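Local coordinates for protein aminopeptidase C (Lactobacillus rhamnosus, PDB 4K7C) that probably acts as a papain-like cysteine aminopeptidase, removing residues one after another from the amino ends of peptides, at residues 206-209 and 210-213; 175-178 and 179-182; 107-110 and 111-115; 184-187 and 188-192; 95-98 and 99-102. All blocks are in the same frame, centred on the assembly; numbering follows the deposited sequence.

Contact 1: 206-209 and 210-213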
loop_
_atom_site.group_PDB
_atom_site.type_symbol
_atom_site.label_atom_id
_atom_site.label_comp_id
_atom_site.label_asym_id
_atom_site.label_seq_id
_atom_site.Cartn_x
_atom_site.Cartn_y
_atom_site.Cartn_z
ATOM N N LYS A 206 -39.880 29.172 1.041
ATOM C CA LYS A 206 -38.639 29.643 1.588
ATOM C C LYS A 206 -37.781 28.396 1.963
ATOM O O LYS A 206 -36.574 28.406 1.668
ATOM C CB LYS A 206 -38.888 30.561 2.785
ATOM C CG LYS A 206 -37.660 30.893 3.642
ATOM C CD LYS A 206 -37.946 31.115 5.149
ATOM C CE LYS A 206 -36.817 30.609 6.105
ATOM N NZ LYS A 206 -36.941 29.165 6.532
HETATM N N MSE A 207 -38.426 27.387 2.550
HETATM C CA MSE A 207 -37.749 26.101 2.973
HETATM C C MSE A 207 -37.136 25.428 1.760
HETATM O O MSE A 207 -35.952 25.028 1.780
HETATM C CB MSE A 207 -38.696 25.126 3.616
HETATM C CG MSE A 207 -39.191 25.697 4.935
HETATM SE SE MSE A 207 -40.729 24.603 5.512
HETATM C CE MSE A 207 -40.931 25.755 7.063
ATOM N N LEU A 208 -37.887 25.375 0.689
ATOM C CA LEU A 208 -37.447 24.785 -0.580
ATOM C C LEU A 208 -36.318 25.557 -1.202
ATOM O O LEU A 208 -35.426 24.922 -1.775
ATOM C CB LEU A 208 -38.587 24.564 -1.564
ATOM C CG LEU A 208 -39.561 23.444 -1.162
ATOM C CD1 LEU A 208 -40.728 23.426 -2.076
ATOM C CD2 LEU A 208 -38.937 22.097 -1.198
ATOM N N ALA A 209 -36.315 26.898 -1.106
ATOM C CA ALA A 209 -35.225 27.721 -1.652
ATOM C C ALA A 209 -33.911 27.324 -0.978
ATOM O O ALA A 209 -32.921 27.210 -1.602
ATOM C CB ALA A 209 -35.419 29.217 -1.481
ATOM N N GLU A 210 -33.958 27.156 0.319
ATOM C CA GLU A 210 -32.799 26.689 1.093
ATOM C C GLU A 210 -32.401 25.289 0.693
ATOM O O GLU A 210 -31.213 25.063 0.527
ATOM C CB GLU A 210 -33.157 26.736 2.578
ATOM C CG GLU A 210 -33.397 28.148 3.088
ATOM C CD GLU A 210 -34.213 28.253 4.370
ATOM O OE1 GLU A 210 -34.908 27.253 4.710
ATOM O OE2 GLU A 210 -34.083 29.291 5.034
ATOM N N ASP A 211 -33.331 24.348 0.604
ATOM C CA ASP A 211 -33.013 23.016 0.144
ATOM C C ASP A 211 -32.367 22.999 -1.254
ATOM O O ASP A 211 -31.430 22.218 -1.506
ATOM C CB ASP A 211 -34.256 22.110 0.164
ATOM C CG ASP A 211 -34.939 22.070 1.532
ATOM O OD1 ASP A 211 -34.245 22.470 2.506
ATOM O OD2 ASP A 211 -36.183 21.670 1.586
ATOM N N TYR A 212 -32.901 23.828 -2.160
ATOM C CA TYR A 212 -32.348 23.972 -3.479
ATOM C C TYR A 212 -30.855 24.335 -3.409
ATOM O O TYR A 212 -30.006 23.732 -4.115
ATOM C CB TYR A 212 -33.194 24.970 -4.353
ATOM C CG TYR A 212 -32.717 25.017 -5.789
ATOM C CD1 TYR A 212 -33.191 24.145 -6.716
ATOM C CD2 TYR A 212 -31.671 25.845 -6.180
ATOM C CE1 TYR A 212 -32.713 24.097 -7.999
ATOM C CE2 TYR A 212 -31.200 25.823 -7.502
ATOM C CZ TYR A 212 -31.742 24.943 -8.385
ATOM O OH TYR A 212 -31.258 24.902 -9.663
ATOM N N ARG A 213 -30.522 25.298 -2.587
ATOM C CA ARG A 213 -29.164 25.748 -2.399
ATOM C C ARG A 213 -28.214 24.673 -1.801
ATOM O O ARG A 213 -27.087 24.537 -2.244
ATOM C CB ARG A 213 -29.169 27.014 -1.606
ATOM C CG ARG A 213 -27.774 27.463 -1.240
ATOM C CD ARG A 213 -27.756 28.878 -0.762
ATOM N NE ARG A 213 -28.391 29.130 0.500
ATOM C CZ ARG A 213 -29.589 29.757 0.590
ATOM N NH1 ARG A 213 -30.095 30.073 1.773
ATOM N NH2 ARG A 213 -30.311 30.029 -0.532
#
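Lys-206 bends forward along helix 197-219 to meet Glu-210, the i to i+4 salt bridge of an alpha-helix between residues whose long, flexible chains can span one turn. This is the loose, solvent-facing side. The ammonium stands before both carboxylate oxygens, NZ being 3.2 Å from Glu-210 OE2 and 3.3 Å from Glu-210 OE1, and both bonds are weak. Three bends in the lysine chain, the last at chi4 -88°, bring it round, and Lys-206 CE also comes within 3.2 Å of Glu-210 OE2. The stronger mate of Glu-210 is Lys-179 on helix 170-192, which meets OE1; with an alanine here, Lys-179 would probably lose one of its balancing charges and the Lys-206 ammonium would be set free to turn.

The other side is close-packed. Leu-208 and the selenomethionine Met-207 turn apolar chains onto helix 96-117, and Met-207 also touches helix 170-192. Ala-209 packs on Asp-16 of a second subunit, where a small side chain probably suits the close approach. Asp-211 is charged yet buried; Tyr-112 and Lys-179 satisfy its two oxygens. Its amide donates to Met-207 O at 3.0 Å, and CG, set opposite the carbonyl carbon (chi1 -55°), folds back over that same acceptor. There Met-207 O lies 3.1 Å from Asp-211 CG, and the methyl CD2 of Leu-208 lies 3.9 Å from Asp-211 OD2.

Contact 2: 175-178 and 179-182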
loop_
_atom_site.group_PDB
_atom_site.type_symbol
_atom_site.label_atom_id
_atom_site.label_comp_id
_atom_site.label_asym_id
_atom_site.label_seq_id
_atom_site.Cartn_x
_atom_site.Cartn_y
_atom_site.Cartn_z
ATOM N N LEU A 175 -27.328 16.212 6.684
ATOM C CA LEU A 175 -27.684 17.647 6.777
ATOM C C LEU A 175 -29.066 17.893 6.203
ATOM O O LEU A 175 -29.849 18.609 6.824
ATOM C CB LEU A 175 -26.665 18.534 6.002
ATOM C CG LEU A 175 -26.917 20.046 6.046
ATOM C CD1 LEU A 175 -26.861 20.533 7.488
ATOM C CD2 LEU A 175 -25.901 20.750 5.103
ATOM N N LEU A 176 -29.428 17.157 5.159
ATOM C CA LEU A 176 -30.736 17.425 4.564
ATOM C C LEU A 176 -31.839 16.897 5.530
ATOM O O LEU A 176 -32.876 17.540 5.717
ATOM C CB LEU A 176 -30.848 16.845 3.163
ATOM C CG LEU A 176 -32.190 17.051 2.438
ATOM C CD1 LEU A 176 -32.452 18.539 2.337
ATOM C CD2 LEU A 176 -32.048 16.386 1.099
ATOM N N ASN A 177 -31.579 15.752 6.133
ATOM C CA ASN A 177 -32.544 15.180 7.084
ATOM C C ASN A 177 -32.724 16.109 8.261
ATOM O O ASN A 177 -33.843 16.306 8.744
ATOM C CB ASN A 177 -32.101 13.760 7.478
ATOM C CG ASN A 177 -32.402 12.764 6.439
ATOM O OD1 ASN A 177 -33.139 13.014 5.453
ATOM N ND2 ASN A 177 -31.838 11.597 6.594
ATOM N N LEU A 178 -31.631 16.733 8.695
ATOM C CA LEU A 178 -31.695 17.649 9.835
ATOM C C LEU A 178 -32.566 18.837 9.462
ATOM O O LEU A 178 -33.528 19.229 10.161
ATOM C CB LEU A 178 -30.326 18.085 10.197
ATOM C CG LEU A 178 -30.161 19.350 11.042
ATOM C CD1 LEU A 178 -30.951 19.290 12.341
ATOM C CD2 LEU A 178 -28.707 19.700 11.316
ATOM N N LYS A 179 -32.286 19.349 8.263
ATOM C CA LYS A 179 -33.046 20.508 7.715
ATOM C C LYS A 179 -34.570 20.169 7.630
ATOM O O LYS A 179 -35.442 20.965 8.077
ATOM C CB LYS A 179 -32.491 20.905 6.331
ATOM C CG LYS A 179 -33.247 22.031 5.635
ATOM C CD LYS A 179 -33.295 23.319 6.412
ATOM C CE LYS A 179 -33.610 24.539 5.552
ATOM N NZ LYS A 179 -34.788 24.353 4.761
ATOM N N LEU A 180 -34.903 19.020 7.070
ATOM C CA LEU A 180 -36.279 18.636 6.879
ATOM C C LEU A 180 -36.982 18.447 8.186
ATOM O O LEU A 180 -38.119 18.950 8.372
ATOM C CB LEU A 180 -36.426 17.403 6.040
ATOM C CG LEU A 180 -35.923 17.461 4.620
ATOM C CD1 LEU A 180 -35.967 16.086 3.987
ATOM C CD2 LEU A 180 -36.703 18.526 3.798
ATOM N N ARG A 181 -36.281 17.850 9.146
ATOM C CA ARG A 181 -36.878 17.712 10.506
ATOM C C ARG A 181 -37.144 19.040 11.221
ATOM O O ARG A 181 -38.198 19.252 11.857
ATOM C CB ARG A 181 -35.991 16.761 11.356
ATOM C CG ARG A 181 -36.073 15.321 10.988
ATOM C CD ARG A 181 -35.097 14.517 11.843
ATOM N NE ARG A 181 -35.121 13.114 11.455
ATOM C CZ ARG A 181 -34.088 12.353 11.121
ATOM N NH1 ARG A 181 -32.833 12.820 11.062
ATOM N NH2 ARG A 181 -34.338 11.071 10.917
ATOM N N LYS A 182 -36.238 19.978 11.119
ATOM C CA LYS A 182 -36.354 21.281 11.675
ATOM C C LYS A 182 -37.548 21.972 11.040
ATOM O O LYS A 182 -38.324 22.634 11.716
ATOM C CB LYS A 182 -35.125 22.110 11.391
ATOM C CG LYS A 182 -35.273 23.541 11.834
ATOM C CD LYS A 182 -34.027 24.348 11.585
ATOM C CE LYS A 182 -34.163 25.716 12.274
ATOM N NZ LYS A 182 -34.906 26.545 11.366
HETATM O O HOH W 1 -30.228 11.542 9.262
#
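Arg-181 folds back over Asn-177, one helical turn earlier, and its long chain can be followed atom by atom. CB rests 3.4 Å from Asn-177 O, the same carbonyl that accepts the Arg-181 amide. CG, placed beside the backbone N rather than opposite it (chi1 -73°), stays over that oxygen at 3.3 Å from Asn-177 O. From there the chain runs extended, and CD draws off a little, to 3.8 Å from Asn-177 O. NE then leaves the turn altogether to donate to Leu-132 O. At the tip NH1 comes back within 3.8 Å of Asn-177 CB and forms a salt bridge with Glu-359 of a second subunit. The same NH1 gives a weak bond to a water that also takes a hydrogen from Asn-177 ND2, at 3.1 Å; Asn-177 OD1 is held by Gln-136.

The segment belongs to helix 170-192, in the helical part of this peptidase. Leu-176 and Leu-180 form an apolar i to i+4 stripe toward helix 96-117, while Leu-175 and Leu-178 pack on the second subunit. The stripe closes where Leu-180 CD1 comes 4.2 Å from Leu-176 CG, the branches crossing obliquely. Leu-180 CG also lies 3.2 Å from Leu-176 O, shielding that carbonyl. Between the two leucines in sequence, Lys-179 sends its ammonium off to Asp-183, which with the carboxylates of helix 197-219 probably offsets the cost of burying a lysine.

Contact 3: 107-110 and 111-115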
loop_
_atom_site.group_PDB
_atom_site.type_symbol
_atom_site.label_atom_id
_atom_site.label_comp_id
_atom_site.label_asym_id
_atom_site.label_seq_id
_atom_site.Cartn_x
_atom_site.Cartn_y
_atom_site.Cartn_z
ATOM N N LYS A 107 -38.154 14.935 -3.309
ATOM C CA LYS A 107 -38.429 14.297 -1.989
ATOM C C LYS A 107 -38.568 15.291 -0.815
ATOM O O LYS A 107 -39.298 14.996 0.089
ATOM C CB LYS A 107 -37.392 13.224 -1.685
ATOM C CG LYS A 107 -37.530 11.954 -2.466
ATOM C CD LYS A 107 -36.350 10.980 -2.196
ATOM C CE LYS A 107 -36.680 9.630 -2.729
ATOM N NZ LYS A 107 -35.409 8.858 -2.916
ATOM N N SER A 108 -37.834 16.413 -0.832
ATOM C CA SER A 108 -37.919 17.477 0.172
ATOM C C SER A 108 -39.362 18.053 0.227
ATOM O O SER A 108 -40.035 17.998 1.267
ATOM C CB SER A 108 -36.805 18.550 -0.062
ATOM O OG SER A 108 -35.440 18.018 -0.031
ATOM N N ASN A 109 -39.892 18.387 -0.938
ATOM C CA ASN A 109 -41.279 18.802 -1.114
ATOM C C ASN A 109 -42.308 17.718 -0.754
ATOM O O ASN A 109 -43.304 18.010 -0.045
ATOM C CB ASN A 109 -41.500 19.206 -2.568
ATOM C CG ASN A 109 -42.852 19.878 -2.774
ATOM O OD1 ASN A 109 -43.094 20.913 -2.129
ATOM N ND2 ASN A 109 -43.664 19.341 -3.620
ATOM N N TYR A 110 -42.050 16.503 -1.230
ATOM C CA TYR A 110 -42.858 15.345 -0.814
ATOM C C TYR A 110 -42.972 15.189 0.683
ATOM O O TYR A 110 -44.082 15.080 1.193
ATOM C CB TYR A 110 -42.386 14.036 -1.502
ATOM C CG TYR A 110 -43.474 13.017 -1.683
ATOM C CD1 TYR A 110 -44.157 12.944 -2.872
ATOM C CD2 TYR A 110 -43.808 12.116 -0.703
ATOM C CE1 TYR A 110 -45.139 12.029 -3.104
ATOM C CE2 TYR A 110 -44.827 11.187 -0.927
ATOM C CZ TYR A 110 -45.496 11.173 -2.118
ATOM O OH TYR A 110 -46.494 10.271 -2.417
ATOM N N PHE A 111 -41.839 15.284 1.394
ATOM C CA PHE A 111 -41.801 15.218 2.829
ATOM C C PHE A 111 -42.641 16.345 3.474
ATOM O O PHE A 111 -43.419 16.098 4.391
ATOM C CB PHE A 111 -40.342 15.274 3.317
ATOM C CG PHE A 111 -40.209 15.381 4.810
ATOM C CD1 PHE A 111 -40.246 14.254 5.625
ATOM C CD2 PHE A 111 -39.969 16.609 5.382
ATOM C CE1 PHE A 111 -40.107 14.409 7.005
ATOM C CE2 PHE A 111 -39.871 16.784 6.721
ATOM C CZ PHE A 111 -39.917 15.663 7.569
ATOM N N TYR A 112 -42.491 17.568 2.994
ATOM C CA TYR A 112 -43.225 18.686 3.584
ATOM C C TYR A 112 -44.732 18.441 3.413
ATOM O O TYR A 112 -45.532 18.775 4.307
ATOM C CB TYR A 112 -42.849 19.987 2.955
ATOM C CG TYR A 112 -41.433 20.431 3.156
ATOM C CD1 TYR A 112 -40.747 20.217 4.359
ATOM C CD2 TYR A 112 -40.748 21.129 2.146
ATOM C CE1 TYR A 112 -39.451 20.693 4.579
ATOM C CE2 TYR A 112 -39.454 21.614 2.343
ATOM C CZ TYR A 112 -38.765 21.365 3.530
ATOM O OH TYR A 112 -37.456 21.825 3.780
ATOM N N GLU A 113 -45.126 17.933 2.272
ATOM C CA GLU A 113 -46.555 17.719 2.001
ATOM C C GLU A 113 -47.061 16.595 2.912
ATOM O O GLU A 113 -48.220 16.630 3.409
ATOM C CB GLU A 113 -46.815 17.443 0.511
ATOM C CG GLU A 113 -46.679 18.700 -0.353
ATOM C CD GLU A 113 -47.734 19.739 0.003
ATOM O OE1 GLU A 113 -48.892 19.273 0.270
ATOM O OE2 GLU A 113 -47.428 20.958 0.031
ATOM N N ASN A 114 -46.223 15.598 3.145
ATOM C CA ASN A 114 -46.585 14.524 4.108
ATOM C C ASN A 114 -46.713 14.997 5.533
ATOM O O ASN A 114 -47.631 14.550 6.276
ATOM C CB ASN A 114 -45.650 13.312 3.988
ATOM C CG ASN A 114 -46.028 12.414 2.826
ATOM O OD1 ASN A 114 -47.173 12.399 2.398
ATOM N ND2 ASN A 114 -45.062 11.636 2.302
ATOM N N VAL A 115 -45.839 15.913 5.940
ATOM C CA VAL A 115 -45.896 16.504 7.217
ATOM C C VAL A 115 -47.175 17.364 7.376
ATOM O O VAL A 115 -47.827 17.331 8.457
ATOM C CB VAL A 115 -44.685 17.452 7.476
ATOM C CG1 VAL A 115 -44.865 18.232 8.720
ATOM C CG2 VAL A 115 -43.399 16.614 7.639
#
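The amide of Asn-114 sits beside the ring of Tyr-110, with ND2 3.3 Å from both Tyr-110 CD2 and Tyr-110 CE2. The amide and ring planes stand almost square to each other, 85° apart, and ND2 also has a hydrogen bond outside this turn. Beneath them, the backbone N of Asn-114 is bonded to Tyr-110 O at 2.9 Å.

Ser-108 O meets Tyr-112 twice: it accepts from Tyr-112 N at 3.0 Å and lies over one face of the Tyr-112 ring. CG of Tyr-112, beside its own backbone N (chi1 -65°), puts the ring there. A tyrosine suits the spot, its ring packing on neighbouring helices while its hydroxyl finds an acid.

Several other polar ends have partners. Lys-107 NZ pairs with Asp-103 and donates to Gly-139 O and Gln-137 O. Ser-108 OG bonds to Lys-104 O of its own helix. Asn-109 OD1 takes Lys-204 and its ND2 gives to Ala-3 O of a second subunit, while Glu-113 OE2 forms a salt bridge with Lys-204. Such i to i+4 pairing is that of a largely buried alpha-helix in a helical bundle, Phe-111 packing on helix 170-192 and Tyr-112 on both 170-192 and 197-219.

Contact 4: 184-187 and 188-192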
loop_
_atom_site.group_PDB
_atom_site.type_symbol
_atom_site.label_atom_id
_atom_site.label_comp_id
_atom_site.label_asym_id
_atom_site.label_seq_id
_atom_site.Cartn_x
_atom_site.Cartn_y
_atom_site.Cartn_z
ATOM N N ALA A 184 -40.108 20.462 9.645
ATOM C CA ALA A 184 -41.312 19.761 10.079
ATOM C C ALA A 184 -41.823 20.364 11.367
ATOM O O ALA A 184 -43.017 20.531 11.563
ATOM C CB ALA A 184 -41.038 18.268 10.291
ATOM N N VAL A 185 -40.925 20.743 12.270
ATOM C CA VAL A 185 -41.349 21.438 13.484
ATOM C C VAL A 185 -42.170 22.704 13.176
ATOM O O VAL A 185 -43.258 22.938 13.731
ATOM C CB VAL A 185 -40.170 21.889 14.360
ATOM C CG1 VAL A 185 -40.700 22.515 15.630
ATOM C CG2 VAL A 185 -39.246 20.718 14.771
ATOM N N THR A 186 -41.638 23.499 12.260
ATOM C CA THR A 186 -42.193 24.789 11.898
ATOM C C THR A 186 -43.546 24.548 11.202
ATOM O O THR A 186 -44.542 25.230 11.502
ATOM C CB THR A 186 -41.258 25.519 10.918
ATOM O OG1 THR A 186 -39.964 25.718 11.531
ATOM C CG2 THR A 186 -41.800 26.819 10.510
ATOM N N LEU A 187 -43.598 23.576 10.321
ATOM C CA LEU A 187 -44.835 23.255 9.566
ATOM C C LEU A 187 -45.977 22.768 10.481
ATOM O O LEU A 187 -47.174 23.251 10.380
ATOM C CB LEU A 187 -44.611 22.271 8.430
ATOM C CG LEU A 187 -43.776 22.714 7.204
ATOM C CD1 LEU A 187 -43.545 21.503 6.295
ATOM C CD2 LEU A 187 -44.453 23.815 6.431
ATOM N N ARG A 188 -45.658 21.856 11.415
ATOM C CA ARG A 188 -46.672 21.444 12.413
ATOM C C ARG A 188 -47.171 22.603 13.271
ATOM O O ARG A 188 -48.399 22.680 13.603
ATOM C CB ARG A 188 -46.201 20.221 13.273
ATOM C CG ARG A 188 -46.052 18.920 12.458
ATOM C CD ARG A 188 -45.581 17.687 13.280
ATOM N NE ARG A 188 -46.439 17.408 14.453
ATOM C CZ ARG A 188 -47.476 16.592 14.461
ATOM N NH1 ARG A 188 -47.793 15.904 13.396
ATOM N NH2 ARG A 188 -48.195 16.419 15.596
ATOM N N LYS A 189 -46.261 23.472 13.642
ATOM C CA LYS A 189 -46.589 24.643 14.412
ATOM C C LYS A 189 -47.561 25.582 13.658
ATOM O O LYS A 189 -48.582 25.993 14.185
ATOM C CB LYS A 189 -45.343 25.425 14.775
ATOM C CG LYS A 189 -45.699 26.295 15.938
ATOM C CD LYS A 189 -44.842 27.478 16.201
ATOM C CE LYS A 189 -45.251 27.965 17.619
ATOM N NZ LYS A 189 -45.498 29.426 17.579
ATOM N N LEU A 190 -47.229 25.901 12.420
ATOM C CA LEU A 190 -48.125 26.629 11.521
ATOM C C LEU A 190 -49.523 26.013 11.464
ATOM O O LEU A 190 -50.495 26.743 11.623
ATOM C CB LEU A 190 -47.526 26.724 10.098
ATOM C CG LEU A 190 -46.368 27.711 9.949
ATOM C CD1 LEU A 190 -45.613 27.442 8.671
ATOM C CD2 LEU A 190 -46.805 29.165 9.945
ATOM N N VAL A 191 -49.643 24.707 11.262
ATOM C CA VAL A 191 -50.951 24.083 11.227
ATOM C C VAL A 191 -51.613 24.185 12.633
ATOM O O VAL A 191 -52.812 24.457 12.710
ATOM C CB VAL A 191 -50.881 22.650 10.798
ATOM C CG1 VAL A 191 -52.221 21.948 10.979
ATOM C CG2 VAL A 191 -50.384 22.524 9.372
ATOM N N ALA A 192 -50.847 24.035 13.713
ATOM C CA ALA A 192 -51.416 24.162 15.085
ATOM C C ALA A 192 -51.960 25.571 15.342
ATOM O O ALA A 192 -52.991 25.752 16.047
ATOM C CB ALA A 192 -50.383 23.799 16.147
#
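Leu-190 meets two side chains of the preceding turn: its CD1 lies 4.3 Å from Thr-186 CG2 and 4.4 Å from Leu-187 CD2. With CG beside the backbone N (chi1 -74°), the branch leans back along the helix, and Leu-190 CG approaches Thr-186 O to 3.4 Å. The Leu-190 amide donates to that oxygen in a nearly straight bond, its N-H...O angle 176°. Val-191 does much the same next door, its CG2 3.4 Å from Leu-187 O, while Arg-188 lays CG at 3.6 Å from Ala-184 O; these carbonyls each have an aliphatic carbon of the next turn against them.

These are the last turns of helix 170-192, which with helix 197-219 makes an antiparallel helical hairpin. Branched aliphatic residues suit the face turned into it: Leu-190 packs on Ile-200 and Ala-203, and Leu-187 and Thr-186 pack on the selenomethionine Met-207. Helix 96-117 lies against another side, where Leu-187 reaches Tyr-112 and the small Ala-184 lets Phe-111 come close.

Farther out, the polar ends are fixed by other parts of the chain. Arg-188 bends at chi3 (55°) and gives a hydrogen bond from NH2 to Gln-121 O, with a weak one from NH1 to Thr-118 O. Lys-189, on the exposed side, pairs with Asp-193, and Tyr-357 of a second subunit packs against Ala-184, Val-185 and Arg-188.

Contact 5: 95-98 and 99-102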
loop_
_atom_site.group_PDB
_atom_site.type_symbol
_atom_site.label_atom_id
_atom_site.label_comp_id
_atom_site.label_asym_id
_atom_site.label_seq_id
_atom_site.Cartn_x
_atom_site.Cartn_y
_atom_site.Cartn_z
ATOM N N SER A 95 -26.123 10.617 -16.787
ATOM C CA SER A 95 -25.803 11.204 -15.504
ATOM C C SER A 95 -26.704 10.678 -14.380
ATOM O O SER A 95 -27.856 11.044 -14.269
ATOM C CB SER A 95 -25.931 12.710 -15.561
ATOM O OG SER A 95 -25.674 13.339 -14.382
ATOM N N GLN A 96 -26.107 9.890 -13.491
ATOM C CA GLN A 96 -26.838 9.535 -12.249
ATOM C C GLN A 96 -26.938 10.651 -11.227
ATOM O O GLN A 96 -27.779 10.580 -10.384
ATOM C CB GLN A 96 -26.196 8.282 -11.629
ATOM C CG GLN A 96 -25.941 7.197 -12.639
ATOM C CD GLN A 96 -24.591 7.209 -13.241
ATOM O OE1 GLN A 96 -23.818 8.175 -13.121
ATOM N NE2 GLN A 96 -24.301 6.138 -14.036
ATOM N N ASN A 97 -26.076 11.672 -11.298
ATOM C CA ASN A 97 -26.137 12.802 -10.439
ATOM C C ASN A 97 -27.406 13.649 -10.812
ATOM O O ASN A 97 -28.047 14.151 -9.915
ATOM C CB ASN A 97 -24.915 13.619 -10.516
ATOM C CG ASN A 97 -24.835 14.647 -9.415
ATOM O OD1 ASN A 97 -25.507 14.529 -8.363
ATOM N ND2 ASN A 97 -23.981 15.606 -9.585
ATOM N N TYR A 98 -27.715 13.742 -12.096
ATOM C CA TYR A 98 -28.885 14.484 -12.598
ATOM C C TYR A 98 -30.156 13.987 -11.921
ATOM O O TYR A 98 -30.887 14.791 -11.345
ATOM C CB TYR A 98 -28.958 14.467 -14.149
ATOM C CG TYR A 98 -30.014 15.403 -14.714
ATOM C CD1 TYR A 98 -29.811 16.782 -14.842
ATOM C CD2 TYR A 98 -31.240 14.895 -15.066
ATOM C CE1 TYR A 98 -30.812 17.612 -15.362
ATOM C CE2 TYR A 98 -32.265 15.740 -15.525
ATOM C CZ TYR A 98 -32.007 17.061 -15.717
ATOM O OH TYR A 98 -33.036 17.902 -16.248
ATOM N N THR A 99 -30.373 12.659 -11.933
ATOM C CA THR A 99 -31.555 12.086 -11.306
ATOM C C THR A 99 -31.473 12.224 -9.823
ATOM O O THR A 99 -32.485 12.438 -9.159
ATOM C CB THR A 99 -31.760 10.595 -11.683
ATOM O OG1 THR A 99 -30.472 9.918 -11.667
ATOM C CG2 THR A 99 -32.343 10.467 -13.044
ATOM N N PHE A 100 -30.242 12.261 -9.268
ATOM C CA PHE A 100 -30.064 12.321 -7.813
ATOM C C PHE A 100 -30.479 13.705 -7.321
ATOM O O PHE A 100 -31.158 13.898 -6.259
ATOM C CB PHE A 100 -28.604 12.075 -7.456
ATOM C CG PHE A 100 -28.334 11.727 -5.991
ATOM C CD1 PHE A 100 -29.096 10.810 -5.284
ATOM C CD2 PHE A 100 -27.205 12.253 -5.351
ATOM C CE1 PHE A 100 -28.776 10.451 -4.013
ATOM C CE2 PHE A 100 -26.855 11.895 -4.046
ATOM C CZ PHE A 100 -27.641 10.978 -3.378
ATOM N N PHE A 101 -30.067 14.708 -8.059
ATOM C CA PHE A 101 -30.457 16.076 -7.706
ATOM C C PHE A 101 -32.006 16.254 -7.573
ATOM O O PHE A 101 -32.489 16.700 -6.564
ATOM C CB PHE A 101 -29.814 17.088 -8.720
ATOM C CG PHE A 101 -30.114 18.566 -8.378
ATOM C CD1 PHE A 101 -29.183 19.409 -7.809
ATOM C CD2 PHE A 101 -31.383 19.066 -8.610
ATOM C CE1 PHE A 101 -29.510 20.736 -7.532
ATOM C CE2 PHE A 101 -31.714 20.365 -8.301
ATOM C CZ PHE A 101 -30.803 21.183 -7.711
ATOM N N TRP A 102 -32.733 15.919 -8.652
ATOM C CA TRP A 102 -34.165 16.117 -8.763
ATOM C C TRP A 102 -34.915 15.195 -7.813
ATOM O O TRP A 102 -35.877 15.613 -7.175
ATOM C CB TRP A 102 -34.593 15.921 -10.180
ATOM C CG TRP A 102 -34.078 17.007 -11.075
ATOM C CD1 TRP A 102 -33.307 16.872 -12.193
ATOM C CD2 TRP A 102 -34.316 18.410 -10.924
ATOM N NE1 TRP A 102 -33.064 18.111 -12.746
ATOM C CE2 TRP A 102 -33.670 19.062 -11.986
ATOM C CE3 TRP A 102 -35.016 19.172 -10.007
ATOM C CZ2 TRP A 102 -33.712 20.497 -12.166
ATOM C CZ3 TRP A 102 -35.037 20.579 -10.144
ATOM C CH2 TRP A 102 -34.382 21.226 -11.201
#
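Trp-102 points the edge of its indole at the face of Tyr-98, a T-shaped pair one helical turn apart. The five-membered ring and the phenol have their centroids 4.6 Å apart and their planes at 75°. Trp-102 NE1 is the leading atom, standing over the phenol toward its rim, 3.3 Å from Tyr-98 CZ, with Trp-102 CD1 following at 3.7 Å from Tyr-98 CE2. Tyr-98 swings its ring away from the backbone N (chi1 -171°), whereas Trp-102 keeps CG beside its own N (chi1 -68°). Tyr-152 engages both partners: its carbonyl takes the Tyr-98 hydroxyl and its ring stacks on Trp-102. A leucine in place of Tyr-98 would probably leave the indole edge without an aromatic face and Tyr-152 O without that hydroxyl.

The turn begins at an N-cap: Ser-95 OG accepts from Tyr-98 N at 3.1 Å, a short hydroxyl well suited to a helix start, and also bonds to Met-160 O. Thr-99 OG1 donates to Gln-96 O at 3.1 Å from well above the carbonyl plane. Asn-97 ND2 donates to Leu-219 O and Pro-161 O, but OD1, buried at the edge of the Phe-100 ring, has no polar partner in the model.

The helix start is wedged among three others: Gln-96 and Thr-99 pack on helix 70-87, Thr-99 and Trp-102 on helix 142-152, and Phe-100 and Phe-101 on helix 197-219.

From the N terminus the contacts come in the order 5, 3, 2, 4, 1, strictly in series. Each stays within about two turns of one helix, and none closes a long loop, nests in another or crosses it. Contacts 5 and 3 share helix 96-117, their centres about 19 Å apart; contacts 2 and 4 adjoin on helix 170-192; contact 1 follows on helix 197-219. The three helices meet through contacts 1, 2, 3 and 4, where polar residues gather round Lys-179 and apolar ones around Tyr-112 and Met-207. Besides sharing helix 96-117, contact 5 touches the group through Phe-101 on Tyr-212 of contact 1. All five touch a second subunit.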